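Local structure of long form salivary protein D7L (Phlebotomus duboscqi, 6MT7) at residues A[69-74]-A[115-120]; A[7-12]-A[125-130]; A[154-159]-A[201-206]; A[188-193]-A[211-216]. The protein binds and sequesters cysteinyl leukotrienes and a thromboxane A2 analogue, removing host mediators and inhibiting platelet aggregation while the sand fly feeds. One frame throughout, in Å; residues are numbered along the deposited sequence.

Interaction 1: A[69-74]-A[115-120]; sequences MEQFNS and AFYGIK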
# COMPACT_ATOMS: atom_id res chain seq x y z
N MSE A 69 0.12 -15.57 -6.94
CA MSE A 69 -0.54 -16.86 -6.92
C MSE A 69 -1.03 -17.20 -5.52
O MSE A 69 -2.13 -17.74 -5.34
CB MSE A 69 0.43 -17.92 -7.45
CG MSE A 69 0.51 -17.82 -8.95
SE MSE A 69 1.68 -19.15 -9.74
CE MSE A 69 3.27 -18.66 -8.77
N GLU A 70 -0.22 -16.84 -4.52
CA GLU A 70 -0.62 -17.05 -3.13
C GLU A 70 -1.87 -16.25 -2.79
O GLU A 70 -2.74 -16.73 -2.05
CB GLU A 70 0.52 -16.66 -2.20
CG GLU A 70 0.16 -16.77 -0.73
CD GLU A 70 1.34 -16.49 0.19
OE1 GLU A 70 2.47 -16.29 -0.32
OE2 GLU A 70 1.13 -16.48 1.43
N GLN A 71 -2.00 -15.03 -3.32
CA GLN A 71 -3.21 -14.27 -3.07
C GLN A 71 -4.43 -15.02 -3.59
O GLN A 71 -5.44 -15.13 -2.90
CB GLN A 71 -3.13 -12.88 -3.71
CG GLN A 71 -4.27 -11.96 -3.27
CD GLN A 71 -4.01 -11.34 -1.90
OE1 GLN A 71 -2.87 -11.32 -1.44
NE2 GLN A 71 -5.04 -10.84 -1.26
N PHE A 72 -4.35 -15.53 -4.82
CA PHE A 72 -5.48 -16.28 -5.37
C PHE A 72 -5.77 -17.51 -4.53
O PHE A 72 -6.91 -17.77 -4.16
CB PHE A 72 -5.18 -16.68 -6.82
CG PHE A 72 -5.41 -15.58 -7.81
CD1 PHE A 72 -6.63 -15.44 -8.44
CD2 PHE A 72 -4.39 -14.70 -8.12
CE1 PHE A 72 -6.83 -14.44 -9.37
CE2 PHE A 72 -4.59 -13.69 -9.04
CZ PHE A 72 -5.81 -13.56 -9.66
N ASN A 73 -4.73 -18.29 -4.21
CA ASN A 73 -4.94 -19.52 -3.46
C ASN A 73 -5.55 -19.23 -2.09
O ASN A 73 -6.47 -19.94 -1.65
CB ASN A 73 -3.63 -20.28 -3.31
CG ASN A 73 -3.18 -20.92 -4.61
OD1 ASN A 73 -4.00 -21.26 -5.46
ND2 ASN A 73 -1.88 -21.09 -4.77
N SER A 74 -5.07 -18.20 -1.41
CA SER A 74 -5.55 -17.93 -0.06
C SER A 74 -7.00 -17.45 -0.07
O SER A 74 -7.73 -17.66 0.91
CB SER A 74 -4.66 -16.90 0.62
OG SER A 74 -4.83 -15.63 0.02
N ALA A 115 -9.98 -11.51 -5.39
CA ALA A 115 -8.74 -11.85 -4.68
C ALA A 115 -8.17 -10.66 -3.91
O ALA A 115 -7.56 -10.85 -2.85
CB ALA A 115 -7.71 -12.38 -5.67
N PHE A 116 -8.38 -9.44 -4.40
CA PHE A 116 -7.79 -8.26 -3.78
C PHE A 116 -8.81 -7.37 -3.11
O PHE A 116 -8.55 -6.18 -2.91
CB PHE A 116 -6.98 -7.49 -4.82
CG PHE A 116 -5.70 -8.19 -5.21
CD1 PHE A 116 -4.53 -7.98 -4.48
CD2 PHE A 116 -5.69 -9.12 -6.24
CE1 PHE A 116 -3.37 -8.65 -4.81
CE2 PHE A 116 -4.53 -9.79 -6.57
CZ PHE A 116 -3.37 -9.56 -5.86
N TYR A 117 -9.96 -7.94 -2.73
CA TYR A 117 -10.99 -7.24 -1.94
C TYR A 117 -11.47 -5.97 -2.64
O TYR A 117 -11.75 -4.97 -1.98
CB TYR A 117 -10.48 -6.92 -0.53
CG TYR A 117 -10.07 -8.14 0.27
CD1 TYR A 117 -11.02 -8.95 0.88
CD2 TYR A 117 -8.74 -8.48 0.41
CE1 TYR A 117 -10.65 -10.06 1.61
CE2 TYR A 117 -8.35 -9.59 1.13
CZ TYR A 117 -9.31 -10.37 1.74
OH TYR A 117 -8.91 -11.47 2.46
N GLY A 118 -11.58 -6.03 -3.96
CA GLY A 118 -12.02 -4.90 -4.75
C GLY A 118 -13.51 -4.88 -5.00
O GLY A 118 -14.00 -4.20 -5.90
N ILE A 119 -14.25 -5.63 -4.19
CA ILE A 119 -15.71 -5.67 -4.22
C ILE A 119 -16.20 -5.20 -2.86
O ILE A 119 -15.71 -5.67 -1.83
CB ILE A 119 -16.23 -7.08 -4.55
CG1 ILE A 119 -15.81 -7.47 -5.97
CG2 ILE A 119 -17.74 -7.15 -4.41
CD1 ILE A 119 -15.71 -8.95 -6.19
N LYS A 120 -17.16 -4.27 -2.87
CA LYS A 120 -17.58 -3.63 -1.62
C LYS A 120 -18.04 -4.65 -0.59
O LYS A 120 -17.65 -4.58 0.58
CB LYS A 120 -18.69 -2.61 -1.90
CG LYS A 120 -19.28 -1.99 -0.66
CD LYS A 120 -20.47 -1.11 -1.01
CE LYS A 120 -21.28 -0.74 0.22
NZ LYS A 120 -20.50 0.15 1.13

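Interaction 2: A[7-12]-A[125-130]; sequences NADQTF and EWFTQN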
# COMPACT_ATOMS: atom_id res chain seq x y z
N ASN A 7 -4.29 -8.13 3.13
CA ASN A 7 -5.65 -8.09 3.64
C ASN A 7 -6.40 -6.91 3.01
O ASN A 7 -5.84 -6.15 2.22
CB ASN A 7 -5.65 -8.07 5.18
CG ASN A 7 -5.10 -6.78 5.78
OD1 ASN A 7 -5.31 -5.70 5.24
ND2 ASN A 7 -4.40 -6.90 6.91
N ALA A 8 -7.68 -6.75 3.36
CA ALA A 8 -8.50 -5.76 2.67
C ALA A 8 -8.12 -4.32 3.02
O ALA A 8 -8.38 -3.40 2.24
CB ALA A 8 -9.98 -5.98 2.99
N ASP A 9 -7.55 -4.11 4.21
CA ASP A 9 -7.03 -2.78 4.53
C ASP A 9 -5.76 -2.50 3.75
O ASP A 9 -5.53 -1.37 3.29
CB ASP A 9 -6.77 -2.69 6.04
CG ASP A 9 -6.10 -1.38 6.44
OD1 ASP A 9 -6.78 -0.34 6.36
OD2 ASP A 9 -4.92 -1.40 6.85
N GLN A 10 -4.92 -3.52 3.60
CA GLN A 10 -3.65 -3.33 2.91
C GLN A 10 -3.85 -3.12 1.42
O GLN A 10 -3.10 -2.37 0.79
CB GLN A 10 -2.74 -4.53 3.17
CG GLN A 10 -2.26 -4.60 4.63
CD GLN A 10 -1.65 -5.95 4.97
OE1 GLN A 10 -2.00 -6.99 4.40
NE2 GLN A 10 -0.72 -5.93 5.92
N THR A 11 -4.84 -3.80 0.82
CA THR A 11 -5.12 -3.56 -0.59
C THR A 11 -5.77 -2.20 -0.77
O THR A 11 -5.40 -1.45 -1.68
CB THR A 11 -6.00 -4.66 -1.18
OG1 THR A 11 -7.26 -4.69 -0.50
CG2 THR A 11 -5.32 -6.04 -1.03
N PHE A 12 -6.73 -1.86 0.11
CA PHE A 12 -7.36 -0.54 0.04
C PHE A 12 -6.33 0.58 0.12
O PHE A 12 -6.36 1.54 -0.66
CB PHE A 12 -8.39 -0.42 1.17
CG PHE A 12 -9.29 0.77 1.06
CD1 PHE A 12 -9.98 1.04 -0.10
CD2 PHE A 12 -9.47 1.61 2.16
CE1 PHE A 12 -10.83 2.15 -0.18
CE2 PHE A 12 -10.31 2.70 2.09
CZ PHE A 12 -11.00 2.97 0.92
N GLU A 125 -17.12 -7.17 4.50
CA GLU A 125 -17.11 -8.37 5.32
C GLU A 125 -15.76 -8.54 6.02
O GLU A 125 -15.72 -8.84 7.21
CB GLU A 125 -17.44 -9.60 4.48
CG GLU A 125 -18.88 -9.61 3.99
CD GLU A 125 -19.22 -10.82 3.14
OE1 GLU A 125 -18.28 -11.54 2.73
OE2 GLU A 125 -20.42 -11.02 2.86
N TRP A 126 -14.66 -8.34 5.29
CA TRP A 126 -13.35 -8.44 5.92
C TRP A 126 -13.25 -7.48 7.11
O TRP A 126 -12.78 -7.85 8.19
CB TRP A 126 -12.23 -8.16 4.91
CG TRP A 126 -10.89 -8.44 5.51
CD1 TRP A 126 -10.20 -9.62 5.46
CD2 TRP A 126 -10.10 -7.55 6.32
NE1 TRP A 126 -9.03 -9.52 6.18
CE2 TRP A 126 -8.95 -8.26 6.72
CE3 TRP A 126 -10.27 -6.23 6.75
CZ2 TRP A 126 -7.96 -7.68 7.52
CZ3 TRP A 126 -9.28 -5.66 7.54
CH2 TRP A 126 -8.14 -6.38 7.91
N PHE A 127 -13.67 -6.22 6.92
CA PHE A 127 -13.50 -5.22 7.98
C PHE A 127 -14.39 -5.52 9.18
O PHE A 127 -13.96 -5.36 10.34
CB PHE A 127 -13.81 -3.82 7.46
CG PHE A 127 -12.62 -3.15 6.82
CD1 PHE A 127 -11.66 -2.51 7.59
CD2 PHE A 127 -12.46 -3.18 5.45
CE1 PHE A 127 -10.56 -1.91 7.01
CE2 PHE A 127 -11.37 -2.58 4.86
CZ PHE A 127 -10.42 -1.94 5.64
N THR A 128 -15.63 -5.94 8.94
CA THR A 128 -16.51 -6.29 10.05
C THR A 128 -15.93 -7.44 10.86
O THR A 128 -16.06 -7.47 12.09
CB THR A 128 -17.91 -6.65 9.54
OG1 THR A 128 -18.48 -5.52 8.87
CG2 THR A 128 -18.82 -7.05 10.71
N GLN A 129 -15.27 -8.38 10.19
CA GLN A 129 -14.69 -9.55 10.84
C GLN A 129 -13.28 -9.33 11.36
O GLN A 129 -12.71 -10.26 11.95
CB GLN A 129 -14.70 -10.73 9.87
CG GLN A 129 -16.10 -11.10 9.41
CD GLN A 129 -16.11 -12.20 8.37
OE1 GLN A 129 -15.15 -12.96 8.25
NE2 GLN A 129 -17.20 -12.30 7.63
N ASN A 130 -12.70 -8.15 11.17
CA ASN A 130 -11.34 -7.86 11.64
C ASN A 130 -11.37 -6.52 12.38
O ASN A 130 -10.78 -5.54 11.93
CB ASN A 130 -10.34 -7.84 10.47
CG ASN A 130 -10.06 -9.21 9.93
OD1 ASN A 130 -9.17 -9.91 10.42
ND2 ASN A 130 -10.83 -9.62 8.93

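Interaction 3: A[154-159]-A[201-206]; sequences ADCQHA and QGCKVA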
# COMPACT_ATOMS: atom_id res chain seq x y z
N ALA A 154 4.44 -1.82 24.73
CA ALA A 154 5.62 -1.45 25.49
C ALA A 154 5.51 -0.02 25.98
O ALA A 154 4.53 0.34 26.64
CB ALA A 154 6.89 -1.63 24.65
N ASP A 155 6.49 0.81 25.63
CA ASP A 155 6.57 2.19 26.11
C ASP A 155 6.54 3.19 24.97
O ASP A 155 6.98 4.33 25.14
CB ASP A 155 7.84 2.38 26.95
CG ASP A 155 9.05 1.67 26.34
OD1 ASP A 155 9.08 1.47 25.11
OD2 ASP A 155 9.98 1.30 27.10
N CYS A 156 6.04 2.80 23.80
CA CYS A 156 6.17 3.67 22.64
C CYS A 156 5.08 4.74 22.63
O CYS A 156 4.15 4.74 23.44
CB CYS A 156 6.14 2.85 21.36
SG CYS A 156 7.71 2.02 21.09
N GLN A 157 5.22 5.67 21.68
CA GLN A 157 4.29 6.78 21.57
C GLN A 157 3.54 6.82 20.24
O GLN A 157 2.50 7.48 20.17
CB GLN A 157 5.02 8.11 21.77
CG GLN A 157 5.34 8.41 23.22
CD GLN A 157 6.66 9.14 23.38
OE1 GLN A 157 7.63 8.57 23.89
NE2 GLN A 157 6.70 10.40 22.95
N HIS A 158 4.04 6.15 19.21
CA HIS A 158 3.48 6.25 17.86
C HIS A 158 3.49 4.91 17.14
O HIS A 158 3.58 4.86 15.91
CB HIS A 158 4.25 7.27 17.02
CG HIS A 158 4.52 8.56 17.73
ND1 HIS A 158 3.53 9.48 18.00
CD2 HIS A 158 5.67 9.09 18.22
CE1 HIS A 158 4.06 10.52 18.63
NE2 HIS A 158 5.35 10.30 18.77
N ALA A 159 3.40 3.81 17.89
CA ALA A 159 3.58 2.49 17.29
C ALA A 159 2.47 2.17 16.30
O ALA A 159 2.73 1.62 15.22
CB ALA A 159 3.63 1.43 18.38
N GLN A 201 14.92 -1.02 17.59
CA GLN A 201 14.30 -2.33 17.72
C GLN A 201 12.86 -2.19 18.19
O GLN A 201 12.55 -1.33 19.02
CB GLN A 201 15.10 -3.22 18.69
CG GLN A 201 16.38 -3.77 18.09
CD GLN A 201 16.96 -4.92 18.88
OE1 GLN A 201 16.54 -5.18 20.01
NE2 GLN A 201 17.92 -5.62 18.30
N GLY A 202 11.99 -3.03 17.65
CA GLY A 202 10.59 -2.99 18.03
C GLY A 202 9.92 -1.69 17.61
O GLY A 202 10.28 -1.05 16.62
N CYS A 203 8.92 -1.28 18.40
CA CYS A 203 8.19 -0.07 18.06
C CYS A 203 9.04 1.19 18.17
O CYS A 203 8.57 2.27 17.78
CB CYS A 203 6.93 0.04 18.92
SG CYS A 203 7.20 0.09 20.71
N LYS A 204 10.28 1.10 18.67
CA LYS A 204 11.13 2.28 18.64
C LYS A 204 11.51 2.66 17.21
O LYS A 204 11.78 3.83 16.94
CB LYS A 204 12.39 2.06 19.47
CG LYS A 204 12.11 1.73 20.93
CD LYS A 204 11.40 2.88 21.62
CE LYS A 204 11.34 2.65 23.12
NZ LYS A 204 10.19 3.38 23.74
N VAL A 205 11.54 1.68 16.30
CA VAL A 205 11.65 2.01 14.88
C VAL A 205 10.47 2.87 14.45
O VAL A 205 10.63 3.88 13.76
CB VAL A 205 11.74 0.73 14.02
CG1 VAL A 205 11.81 1.09 12.54
CG2 VAL A 205 12.94 -0.10 14.41
N ALA A 206 9.27 2.47 14.86
CA ALA A 206 8.07 3.23 14.53
C ALA A 206 8.16 4.66 15.06
O ALA A 206 7.89 5.63 14.34
CB ALA A 206 6.84 2.53 15.09

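Interaction 4: A[188-193]-A[211-216]; sequences EQFASC and NCVEKH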
# COMPACT_ATOMS: atom_id res chain seq x y z
N GLU A 188 15.32 12.27 -0.24
CA GLU A 188 16.50 12.31 0.62
C GLU A 188 16.10 12.40 2.09
O GLU A 188 16.71 11.74 2.95
CB GLU A 188 17.39 13.49 0.26
CG GLU A 188 18.19 13.26 -1.01
CD GLU A 188 19.22 12.17 -0.82
OE1 GLU A 188 19.15 11.18 -1.59
OE2 GLU A 188 20.10 12.30 0.07
N GLN A 189 15.10 13.22 2.41
CA GLN A 189 14.67 13.33 3.79
C GLN A 189 14.11 12.01 4.28
O GLN A 189 14.47 11.52 5.36
CB GLN A 189 13.64 14.46 3.94
CG GLN A 189 14.29 15.84 3.83
CD GLN A 189 13.35 16.90 3.32
OE1 GLN A 189 12.13 16.75 3.39
NE2 GLN A 189 13.90 17.99 2.79
N PHE A 190 13.24 11.38 3.48
CA PHE A 190 12.68 10.11 3.91
C PHE A 190 13.76 9.06 4.09
O PHE A 190 13.76 8.32 5.09
CB PHE A 190 11.62 9.62 2.93
CG PHE A 190 10.82 8.48 3.45
CD1 PHE A 190 9.74 8.70 4.29
CD2 PHE A 190 11.15 7.17 3.12
CE1 PHE A 190 9.00 7.63 4.80
CE2 PHE A 190 10.42 6.11 3.62
CZ PHE A 190 9.35 6.34 4.47
N ALA A 191 14.70 8.99 3.14
CA ALA A 191 15.82 8.05 3.26
C ALA A 191 16.60 8.28 4.54
O ALA A 191 17.05 7.32 5.19
CB ALA A 191 16.76 8.17 2.06
N SER A 192 16.81 9.55 4.92
CA SER A 192 17.54 9.82 6.16
C SER A 192 16.78 9.29 7.37
O SER A 192 17.40 8.83 8.33
CB SER A 192 17.84 11.31 6.30
OG SER A 192 16.68 12.06 6.64
N CYS A 193 15.44 9.34 7.34
CA CYS A 193 14.66 8.77 8.44
C CYS A 193 14.80 7.25 8.50
O CYS A 193 14.93 6.68 9.59
CB CYS A 193 13.19 9.15 8.31
SG CYS A 193 12.93 10.92 8.44
N ASN A 211 8.85 10.55 14.51
CA ASN A 211 9.44 11.80 14.97
C ASN A 211 10.33 12.42 13.90
O ASN A 211 10.41 13.65 13.80
CB ASN A 211 10.24 11.56 16.25
CG ASN A 211 9.35 11.19 17.42
OD1 ASN A 211 8.20 11.61 17.49
ND2 ASN A 211 9.87 10.38 18.33
N CYS A 212 10.99 11.58 13.09
CA CYS A 212 11.87 12.10 12.05
C CYS A 212 11.07 12.76 10.93
O CYS A 212 11.44 13.84 10.45
CB CYS A 212 12.74 10.98 11.49
SG CYS A 212 13.87 11.50 10.17
N VAL A 213 9.98 12.13 10.50
CA VAL A 213 9.15 12.73 9.46
C VAL A 213 8.55 14.03 9.96
O VAL A 213 8.54 15.05 9.26
CB VAL A 213 8.06 11.74 8.99
CG1 VAL A 213 7.02 12.45 8.12
CG2 VAL A 213 8.68 10.56 8.23
N GLU A 214 8.06 14.03 11.20
CA GLU A 214 7.44 15.24 11.75
C GLU A 214 8.45 16.37 11.87
O GLU A 214 8.09 17.54 11.68
CB GLU A 214 6.83 14.93 13.11
CG GLU A 214 5.96 16.05 13.66
CD GLU A 214 5.20 15.64 14.90
OE1 GLU A 214 5.81 15.03 15.80
OE2 GLU A 214 3.98 15.92 14.96
N LYS A 215 9.71 16.05 12.17
CA LYS A 215 10.73 17.08 12.25
C LYS A 215 10.97 17.73 10.89
O LYS A 215 11.20 18.94 10.80
CB LYS A 215 12.03 16.49 12.81
CG LYS A 215 13.12 17.52 13.04
CD LYS A 215 13.56 17.53 14.50
CE LYS A 215 14.65 18.58 14.75
NZ LYS A 215 14.11 19.80 15.41
N HIS A 216 10.91 16.94 9.81
CA HIS A 216 11.12 17.50 8.48
C HIS A 216 9.96 18.39 8.06
O HIS A 216 10.17 19.47 7.50
CB HIS A 216 11.34 16.38 7.46
CG HIS A 216 12.68 15.72 7.57
ND1 HIS A 216 13.87 16.42 7.43
CD2 HIS A 216 13.03 14.44 7.81
CE1 HIS A 216 14.88 15.59 7.59
NE2 HIS A 216 14.40 14.38 7.82
O HOH W 1 16.84 13.26 9.28

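Interaction 1: A[69-74]-A[115-120]
Gln-71, near the end of helix 65-74, reaches across to Ala-115 and Phe-116, where helix 109-115 gives way to a loop in this largely helical member of the odorant-binding (PBP/GOBP) family. Its amide donates from NE2 to the carbonyl oxygen O of Ala-115 over 3.0 Å, a nearly straight bond with 168° at the hydrogen. The oxygen lies close to the plane of the amide, whereas the donor stands tilted out of the carbonyl plane. CG of Gln-71 sits over one face of the Phe-116 ring, 3.8 Å from the ring centroid, a CH-pi contact displaced toward the rim. The amide runs nearly parallel to that ring, their planes 16° apart. A long chain with a flat polar end suits this place, since it can lie on an aromatic face and still serve a backbone carbonyl at a helix end. The bend at chi2 (81°) turns the amide along the ring. Beside it, the methyl CB of Ala-115 rests over the centre of the Phe-72 ring, 4.3 Å from CD1 of Phe-72; a small residue lets the helix end come close to that face.

Farther out, OE1 of Gln-71 accepts from the backbone N of Arg-6, so both ends of the buried amide are engaged and its rotation is fixed. Phe-116 lines the pocket that holds the Triton fragment, so Gln-71, stacked on that ring, probably helps to hold it in place from the second shell. The carbonyl O of Phe-116 probably accepts a hydrogen bond from OG1 of Thr-11.

Interaction 2: A[7-12]-A[125-130]
The indole of Trp-126 has the start of helix 8-21 laid over one face, with the backbone N of Ala-8 above its centre and the N of Asp-9 nearer the rim. On the opposite face lies ND2 of Asn-130, which donates to the Trp-126 carbonyl O, while CG of Phe-127 meets the indole edge.

Ala-8 suits its place because its methyl is short: CB settles 3.6 Å from CG of Trp-126. Asn-7 leans obliquely on the benzo part of the indole, its CB 3.3 Å from CZ2 of Trp-126. Asn-7 is also the N-cap: with CG between its backbone N and carbonyl carbon (chi1 69°), its OD1 accepts from Gln-10 N, and Gln-10 OE1 accepts from Asn-7 N, closing a capping box.

Asp-9 brings CB to within 3.7 Å of CZ of Phe-127, its carboxylate turned 89° from the ring and held from outside both segments by Arg-166 and Tyr-231. The contact joins helix 8-21 to helix 120-128 beside Lys-136, a probable ligand-binding residue that makes a cation-pi contact with Phe-12. With no hydrogen bond between the segments, aromatic packing joins them, and the capping box serves the helix start.

Interaction 3: A[154-159]-A[201-206]
Cys-156 and Cys-203 are joined by a disulfide, their SG atoms 2.0 Å apart and the bridge twisted by 88°, close to the relaxed right angle. The bridge spans the space between an irregular loop and the first turn of helix 203-216, and small residues fit round it. On one flank the methyl CB of Ala-159 nestles against CB of Cys-203 at 3.6 Å; on another, the methyl CB of Ala-154 approaches SG of Cys-203 at a looser 4.3 Å. One turn along the helix, CB of Ala-206 fills the shallow dip beside CA of Ala-159, 3.9 Å away, and also faces the carbonyl O of His-158. The short methyls of Ala-159 and Ala-206 let loop and helix come close, their CA atoms 5.3 Å apart.

This bond is one of three disulfides in the C-terminal half of a D7 protein, where they tie together short helices and long loops. Here it secures the loop before helix 159-164. Asp-207, one turn beyond Cys-203, takes the backbone N atoms of Gln-157 and His-158 on its carboxylate.

Lys-204, a long and flexible chain, arches over the sulfur: bent at chi2 (-63°), it passes CD 3.8 Å from SG of Cys-156 before its tip reaches exposed Asp-155. There NZ of Lys-204 forms a salt bridge with OD1 of Asp-155 at 2.6 Å, coming from above the carboxylate plane, 66° out of it.

Interaction 4: A[188-193]-A[211-216]
Cys-193 and Cys-212 form the centre of this contact, bonded through SG atoms 2.1 Å apart with a bridge torsion of -77°. The sulfur SG of Cys-193 also packs toward CG2 of Val-213, 4.3 Å away, and the buried ring of Phe-190, though its CB points away, brings CD1 to 4.5 Å from CG2 of Val-213. A branched valine and a phenyl ring suit this interior flank. Cysteine suits the middle because the short CB-SG-SG-CB link holds the backbones close: the CA atoms of Cys-193 and Cys-212 lie 5.6 Å apart, although the axes of the two short helical segments keep 9.5 Å.

One turn on, His-216 uses one face and an edge of its ring. CB of Gln-189 stands over the centre of the face, 3.8 Å from the centroid in a CH-pi contact, while SG of Cys-193 lies in the ring plane at the edge, near CD2. Chi1 of His-216 (-73°) sets CG opposite the carbonyl carbon, which turns the imidazole back over Gln-189.

At the polar edge, NE2 of His-216 makes a weak 3.5 Å hydrogen bond to OG of Ser-192, and a water bridges the same two atoms. The hydroxyl of Ser-192 donates to the carbonyl O of Gln-189. Helices 187-196 and 203-216 thus form a disulfide-linked, roughly antiparallel pair (150° between the segments), away from the annotated sites, with Ile-185 packing on Val-213 and His-216, and Met-209 on Phe-190 and Cys-193.

In the fold
Interactions 1 and 2 lie about 11 Å apart between centres and touch directly: Tyr-117 packs on Ala-8 and Trp-126, so helix 65-74, the loop after helix 109-115, helix 8-21 and helix 120-128 form one connected cluster beside the ligand pocket. Along the chain, interaction 1 falls entirely between the two segments of interaction 2. Interactions 3 and 4 follow in sequence; their segments alternate, both draw on helix 203-216, and their centres are about 16 Å apart. Interaction 4 lies across the chain's centre from interactions 1 and 2. The first two join helices without a disulfide of their own; interactions 3 and 4 are each centred on one, away from the annotated sites.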